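Local coordinates for GrgF (Penicillium sp. sh18, PDB 6LZH), which acts as a polyketide transferase in gregatin A biosynthesis, an alpha/beta hydrolase-fold enzyme associated with Claisen condensation that fuses two polyketide chains, at residues V11-L25 / Q86-F98. Sequence-based numbering, arbitrary orientation.
Sequences VEFTTLDGLTLRGWL and QQAEHLHDAVTWF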
loop_
_atom_site.group_PDB
_atom_site.type_symbol
_atom_site.label_atom_id
_atom_site.label_comp_id
_atom_site.label_asym_id
_atom_site.label_seq_id
_atom_site.Cartn_x
_atom_site.Cartn_y
_atom_site.Cartn_z
ATOM N N VAL A 11 14.934 4.487 23.981
ATOM C CA VAL A 11 14.216 3.221 23.898
ATOM C C VAL A 11 14.296 2.712 22.462
ATOM O O VAL A 11 14.570 3.460 21.518
ATOM C CB VAL A 11 12.729 3.340 24.339
ATOM C CG1 VAL A 11 12.600 3.620 25.829
ATOM C CG2 VAL A 11 11.996 4.433 23.514
ATOM N N GLU A 12 14.058 1.414 22.302
ATOM C CA GLU A 12 13.911 0.847 20.973
ATOM C C GLU A 12 12.894 -0.282 21.026
ATOM O O GLU A 12 12.609 -0.843 22.085
ATOM C CB GLU A 12 15.256 0.372 20.395
ATOM C CG GLU A 12 16.171 -0.330 21.352
ATOM C CD GLU A 12 17.491 -0.748 20.706
ATOM O OE1 GLU A 12 18.262 0.132 20.265
ATOM O OE2 GLU A 12 17.746 -1.963 20.654
ATOM N N PHE A 13 12.304 -0.577 19.872
ATOM C CA PHE A 13 11.339 -1.663 19.806
ATOM C C PHE A 13 11.407 -2.261 18.411
ATOM O O PHE A 13 11.929 -1.640 17.477
ATOM C CB PHE A 13 9.910 -1.198 20.158
ATOM C CG PHE A 13 9.344 -0.140 19.209
ATOM C CD1 PHE A 13 9.658 1.214 19.379
ATOM C CD2 PHE A 13 8.490 -0.503 18.171
ATOM C CE1 PHE A 13 9.134 2.187 18.523
ATOM C CE2 PHE A 13 7.952 0.455 17.307
ATOM C CZ PHE A 13 8.275 1.804 17.483
ATOM N N THR A 14 10.896 -3.486 18.290
ATOM C CA THR A 14 11.033 -4.283 17.076
ATOM C C THR A 14 9.736 -4.259 16.274
ATOM O O THR A 14 8.641 -4.288 16.845
ATOM C CB THR A 14 11.419 -5.723 17.437
ATOM O OG1 THR A 14 12.567 -5.692 18.306
ATOM C CG2 THR A 14 11.775 -6.530 16.192
ATOM N N THR A 15 9.857 -4.196 14.946
ATOM C CA THR A 15 8.676 -4.206 14.091
ATOM C C THR A 15 8.387 -5.620 13.594
ATOM O O THR A 15 9.253 -6.499 13.608
ATOM C CB THR A 15 8.857 -3.276 12.886
ATOM O OG1 THR A 15 9.902 -3.790 12.054
ATOM C CG2 THR A 15 9.227 -1.867 13.336
ATOM N N LEU A 16 7.158 -5.819 13.113
ATOM C CA LEU A 16 6.794 -7.129 12.580
ATOM C C LEU A 16 7.747 -7.553 11.467
ATOM O O LEU A 16 8.089 -8.735 11.353
ATOM C CB LEU A 16 5.347 -7.119 12.091
ATOM C CG LEU A 16 4.733 -8.422 11.547
ATOM C CD1 LEU A 16 4.755 -9.542 12.586
ATOM C CD2 LEU A 16 3.318 -8.165 11.094
ATOM N N ASP A 17 8.223 -6.604 10.656
ATOM C CA ASP A 17 9.130 -6.965 9.574
ATOM C C ASP A 17 10.599 -6.909 9.989
ATOM O O ASP A 17 11.474 -6.820 9.120
ATOM C CB ASP A 17 8.877 -6.104 8.322
ATOM C CG ASP A 17 8.538 -4.650 8.636
ATOM O OD1 ASP A 17 8.685 -4.202 9.789
ATOM O OD2 ASP A 17 8.120 -3.937 7.695
ATOM N N GLY A 18 10.890 -6.989 11.290
ATOM C CA GLY A 18 12.238 -7.256 11.750
ATOM C C GLY A 18 13.153 -6.070 11.955
ATOM O O GLY A 18 14.357 -6.273 12.156
ATOM N N LEU A 19 12.641 -4.848 11.919
ATOM C CA LEU A 19 13.483 -3.675 12.109
ATOM C C LEU A 19 13.488 -3.242 13.569
ATOM O O LEU A 19 12.499 -3.415 14.282
ATOM C CB LEU A 19 12.976 -2.509 11.260
ATOM C CG LEU A 19 12.796 -2.823 9.782
ATOM C CD1 LEU A 19 11.947 -1.767 9.157
ATOM C CD2 LEU A 19 14.155 -2.878 9.133
ATOM N N THR A 20 14.601 -2.633 13.993
ATOM C CA THR A 20 14.660 -1.912 15.258
ATOM C C THR A 20 14.395 -0.435 14.995
ATOM O O THR A 20 15.116 0.202 14.224
ATOM C CB THR A 20 16.023 -2.070 15.934
ATOM O OG1 THR A 20 16.260 -3.447 16.236
ATOM C CG2 THR A 20 16.050 -1.279 17.223
ATOM N N LEU A 21 13.359 0.102 15.620
ATOM C CA LEU A 21 13.099 1.532 15.607
ATOM C C LEU A 21 13.532 2.099 16.943
ATOM O O LEU A 21 13.361 1.451 17.978
ATOM C CB LEU A 21 11.616 1.827 15.389
ATOM C CG LEU A 21 10.969 1.213 14.145
ATOM C CD1 LEU A 21 9.565 1.777 13.976
ATOM C CD2 LEU A 21 11.815 1.458 12.893
ATOM N N ARG A 22 14.071 3.307 16.927
ATOM C CA ARG A 22 14.634 3.890 18.138
ATOM C C ARG A 22 14.010 5.245 18.400
ATOM O O ARG A 22 13.612 5.957 17.471
ATOM C CB ARG A 22 16.170 4.008 18.024
ATOM C CG ARG A 22 16.851 2.646 17.824
ATOM C CD ARG A 22 18.385 2.687 17.723
ATOM N NE ARG A 22 18.920 1.329 17.581
ATOM C CZ ARG A 22 19.005 0.665 16.427
ATOM N NH1 ARG A 22 18.628 1.226 15.289
ATOM N NH2 ARG A 22 19.486 -0.572 16.405
ATOM N N GLY A 23 13.927 5.593 19.675
ATOM C CA GLY A 23 13.286 6.831 20.021
ATOM C C GLY A 23 13.470 7.169 21.477
ATOM O O GLY A 23 14.373 6.662 22.154
ATOM N N TRP A 24 12.580 8.029 21.941
ATOM C CA TRP A 24 12.653 8.617 23.264
ATOM C C TRP A 24 11.344 8.370 23.978
ATOM O O TRP A 24 10.270 8.537 23.397
ATOM C CB TRP A 24 12.908 10.130 23.205
ATOM C CG TRP A 24 14.287 10.511 22.795
ATOM C CD1 TRP A 24 15.449 9.853 23.102
ATOM C CD2 TRP A 24 14.665 11.653 22.020
ATOM N NE1 TRP A 24 16.517 10.510 22.555
ATOM C CE2 TRP A 24 16.067 11.618 21.884
ATOM C CE3 TRP A 24 13.950 12.698 21.413
ATOM C CZ2 TRP A 24 16.776 12.593 21.177
ATOM C CZ3 TRP A 24 14.654 13.665 20.713
ATOM C CH2 TRP A 24 16.058 13.604 20.601
ATOM N N LEU A 25 11.449 8.002 25.247
ATOM C CA LEU A 25 10.314 7.829 26.129
ATOM C C LEU A 25 10.325 8.964 27.145
ATOM O O LEU A 25 11.342 9.182 27.811
ATOM C CB LEU A 25 10.401 6.470 26.824
ATOM C CG LEU A 25 9.324 6.123 27.846
ATOM C CD1 LEU A 25 7.990 6.014 27.160
ATOM C CD2 LEU A 25 9.687 4.804 28.542
ATOM N N GLN A 86 3.631 1.220 5.524
ATOM C CA GLN A 86 4.524 0.547 6.466
ATOM C C GLN A 86 4.624 1.324 7.773
ATOM O O GLN A 86 4.725 0.734 8.854
ATOM C CB GLN A 86 5.920 0.391 5.860
ATOM C CG GLN A 86 6.898 -0.304 6.812
ATOM C CD GLN A 86 8.348 -0.268 6.334
ATOM O OE1 GLN A 86 8.815 0.732 5.792
ATOM N NE2 GLN A 86 9.069 -1.355 6.561
ATOM N N GLN A 87 4.637 2.657 7.683
ATOM C CA GLN A 87 4.802 3.471 8.885
ATOM C C GLN A 87 3.574 3.360 9.772
ATOM O O GLN A 87 3.690 3.309 11.005
ATOM C CB GLN A 87 5.093 4.932 8.507
ATOM C CG GLN A 87 5.644 5.766 9.676
ATOM C CD GLN A 87 6.159 7.153 9.289
ATOM O OE1 GLN A 87 6.690 7.374 8.174
ATOM N NE2 GLN A 87 6.016 8.101 10.224
ATOM N N ALA A 88 2.387 3.295 9.162
ATOM C CA ALA A 88 1.184 3.034 9.944
ATOM C C ALA A 88 1.264 1.669 10.602
ATOM O O ALA A 88 0.884 1.510 11.766
ATOM C CB ALA A 88 -0.059 3.111 9.050
ATOM N N GLU A 89 1.718 0.656 9.850
ATOM C CA GLU A 89 1.895 -0.669 10.436
ATOM C C GLU A 89 2.818 -0.605 11.640
ATOM O O GLU A 89 2.569 -1.251 12.664
ATOM C CB GLU A 89 2.462 -1.629 9.396
ATOM C CG GLU A 89 1.441 -2.206 8.449
ATOM C CD GLU A 89 2.088 -3.208 7.515
ATOM O OE1 GLU A 89 2.445 -4.324 7.958
ATOM O OE2 GLU A 89 2.281 -2.851 6.353
ATOM N N HIS A 90 3.883 0.181 11.534
ATOM C CA HIS A 90 4.844 0.264 12.624
ATOM C C HIS A 90 4.232 0.919 13.853
ATOM O O HIS A 90 4.627 0.607 14.977
ATOM C CB HIS A 90 6.086 1.006 12.144
ATOM C CG HIS A 90 6.943 0.194 11.226
ATOM N ND1 HIS A 90 8.020 0.722 10.545
ATOM C CD2 HIS A 90 6.881 -1.117 10.880
ATOM C CE1 HIS A 90 8.584 -0.227 9.819
ATOM N NE2 HIS A 90 7.914 -1.352 10.005
ATOM N N LEU A 91 3.249 1.806 13.663
ATOM C CA LEU A 91 2.542 2.375 14.812
ATOM C C LEU A 91 1.717 1.321 15.542
ATOM O O LEU A 91 1.555 1.401 16.767
ATOM C CB LEU A 91 1.643 3.524 14.371
ATOM C CG LEU A 91 2.342 4.855 14.121
ATOM C CD1 LEU A 91 1.328 5.864 13.593
ATOM C CD2 LEU A 91 2.998 5.384 15.411
ATOM N N HIS A 92 1.197 0.320 14.822
ATOM C CA HIS A 92 0.587 -0.823 15.510
ATOM C C HIS A 92 1.624 -1.569 16.354
ATOM O O HIS A 92 1.328 -2.036 17.461
ATOM C CB HIS A 92 -0.041 -1.799 14.516
ATOM C CG HIS A 92 -0.921 -1.164 13.482
ATOM N ND1 HIS A 92 -1.664 -0.028 13.724
ATOM C CD2 HIS A 92 -1.170 -1.510 12.193
ATOM C CE1 HIS A 92 -2.344 0.293 12.634
ATOM N NE2 HIS A 92 -2.067 -0.595 11.693
ATOM N N ASP A 93 2.842 -1.709 15.839
ATOM C CA ASP A 93 3.886 -2.372 16.616
ATOM C C ASP A 93 4.295 -1.512 17.805
ATOM O O ASP A 93 4.600 -2.033 18.888
ATOM C CB ASP A 93 5.094 -2.682 15.719
ATOM C CG ASP A 93 4.758 -3.674 14.617
ATOM O OD1 ASP A 93 3.761 -4.411 14.792
ATOM O OD2 ASP A 93 5.480 -3.706 13.575
ATOM N N ALA A 94 4.277 -0.194 17.630
ATOM C CA ALA A 94 4.565 0.699 18.749
ATOM C C ALA A 94 3.504 0.579 19.839
ATOM O O ALA A 94 3.834 0.529 21.029
ATOM C CB ALA A 94 4.673 2.140 18.242
ATOM N N VAL A 95 2.223 0.513 19.451
ATOM C CA VAL A 95 1.151 0.338 20.434
ATOM C C VAL A 95 1.349 -0.973 21.199
ATOM O O VAL A 95 1.243 -1.014 22.431
ATOM C CB VAL A 95 -0.224 0.392 19.737
ATOM C CG1 VAL A 95 -1.327 -0.222 20.625
ATOM C CG2 VAL A 95 -0.582 1.819 19.313
ATOM N N THR A 96 1.654 -2.058 20.478
ATOM C CA THR A 96 1.936 -3.354 21.104
ATOM C C THR A 96 3.038 -3.238 22.145
ATOM O O THR A 96 2.894 -3.715 23.276
ATOM C CB THR A 96 2.335 -4.368 20.029
ATOM O OG1 THR A 96 1.234 -4.563 19.142
ATOM C CG2 THR A 96 2.759 -5.705 20.647
ATOM N N TRP A 97 4.157 -2.624 21.762
ATOM C CA TRP A 97 5.259 -2.382 22.692
ATOM C C TRP A 97 4.807 -1.556 23.893
ATOM O O TRP A 97 5.084 -1.906 25.052
ATOM C CB TRP A 97 6.387 -1.665 21.944
ATOM C CG TRP A 97 7.563 -1.314 22.770
ATOM C CD1 TRP A 97 8.585 -2.141 23.137
ATOM C CD2 TRP A 97 7.865 -0.026 23.327
ATOM N NE1 TRP A 97 9.505 -1.444 23.902
ATOM C CE2 TRP A 97 9.082 -0.146 24.027
ATOM C CE3 TRP A 97 7.222 1.215 23.298
ATOM C CZ2 TRP A 97 9.666 0.926 24.699
ATOM C CZ3 TRP A 97 7.803 2.284 23.961
ATOM C CH2 TRP A 97 9.015 2.132 24.651
ATOM N N PHE A 98 4.116 -0.440 23.634
ATOM C CA PHE A 98 3.827 0.520 24.693
ATOM C C PHE A 98 2.932 -0.076 25.765
ATOM O O PHE A 98 3.095 0.235 26.953
ATOM C CB PHE A 98 3.170 1.779 24.105
ATOM C CG PHE A 98 3.489 3.018 24.872
ATOM C CD1 PHE A 98 4.233 2.901 26.031
ATOM C CD2 PHE A 98 3.101 4.274 24.447
ATOM C CE1 PHE A 98 4.578 3.991 26.766
ATOM C CE2 PHE A 98 3.455 5.406 25.206
ATOM C CZ PHE A 98 4.190 5.238 26.364
#
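His-90 rises from helix 84-99 into the beta hairpin 11-25, where its CB lies against CD1 of Leu-21. CG and CD2 sit beneath the methyl of Thr-15, whose CG2 stands over one face of the His-90 ring, 3.6 Å from its centroid; ND1 meets CD1 of Leu-21, and CE1 that of Leu-19. At the tip, NE2 of His-90 donates to the syn lone pair of Asp-17 OD1 (3.0 Å). Histidine suits the place because a flat ring offers a face to the Thr-15 methyl while its edge carries an N-H to the turn; a leucine here would probably leave OD1 of Asp-17 without that donor and the methyl without a flat ring to lie on. Thr-15 OG1 also donates to OD1 of Asp-17, and Gln-86 NE2 reaches OD2 of Asp-17 at 3.0 Å from above the carboxylate plane, while OE1 of Gln-86 accepts from Arg-69. Leu-16 N donates to OD2 of Asp-93 (2.7 Å, 164°), which also forms a salt bridge with Arg-161 of the second subunit. Farther along, a chi1 of 178° swings CG of Trp-97 to the far side from its backbone N, laying the indole's five-membered ring against CB of Phe-13 in a CH-pi contact; ring atoms CE2 and CZ of Phe-13 press on Ala-94, small enough to admit them. This is helix-on-sheet packing of the alpha/beta hydrolase fold: the N-terminal hairpin, closed by a type I turn from Thr-15 to Gly-18, forms one edge of the mixed central sheet and packs on helix 84-99.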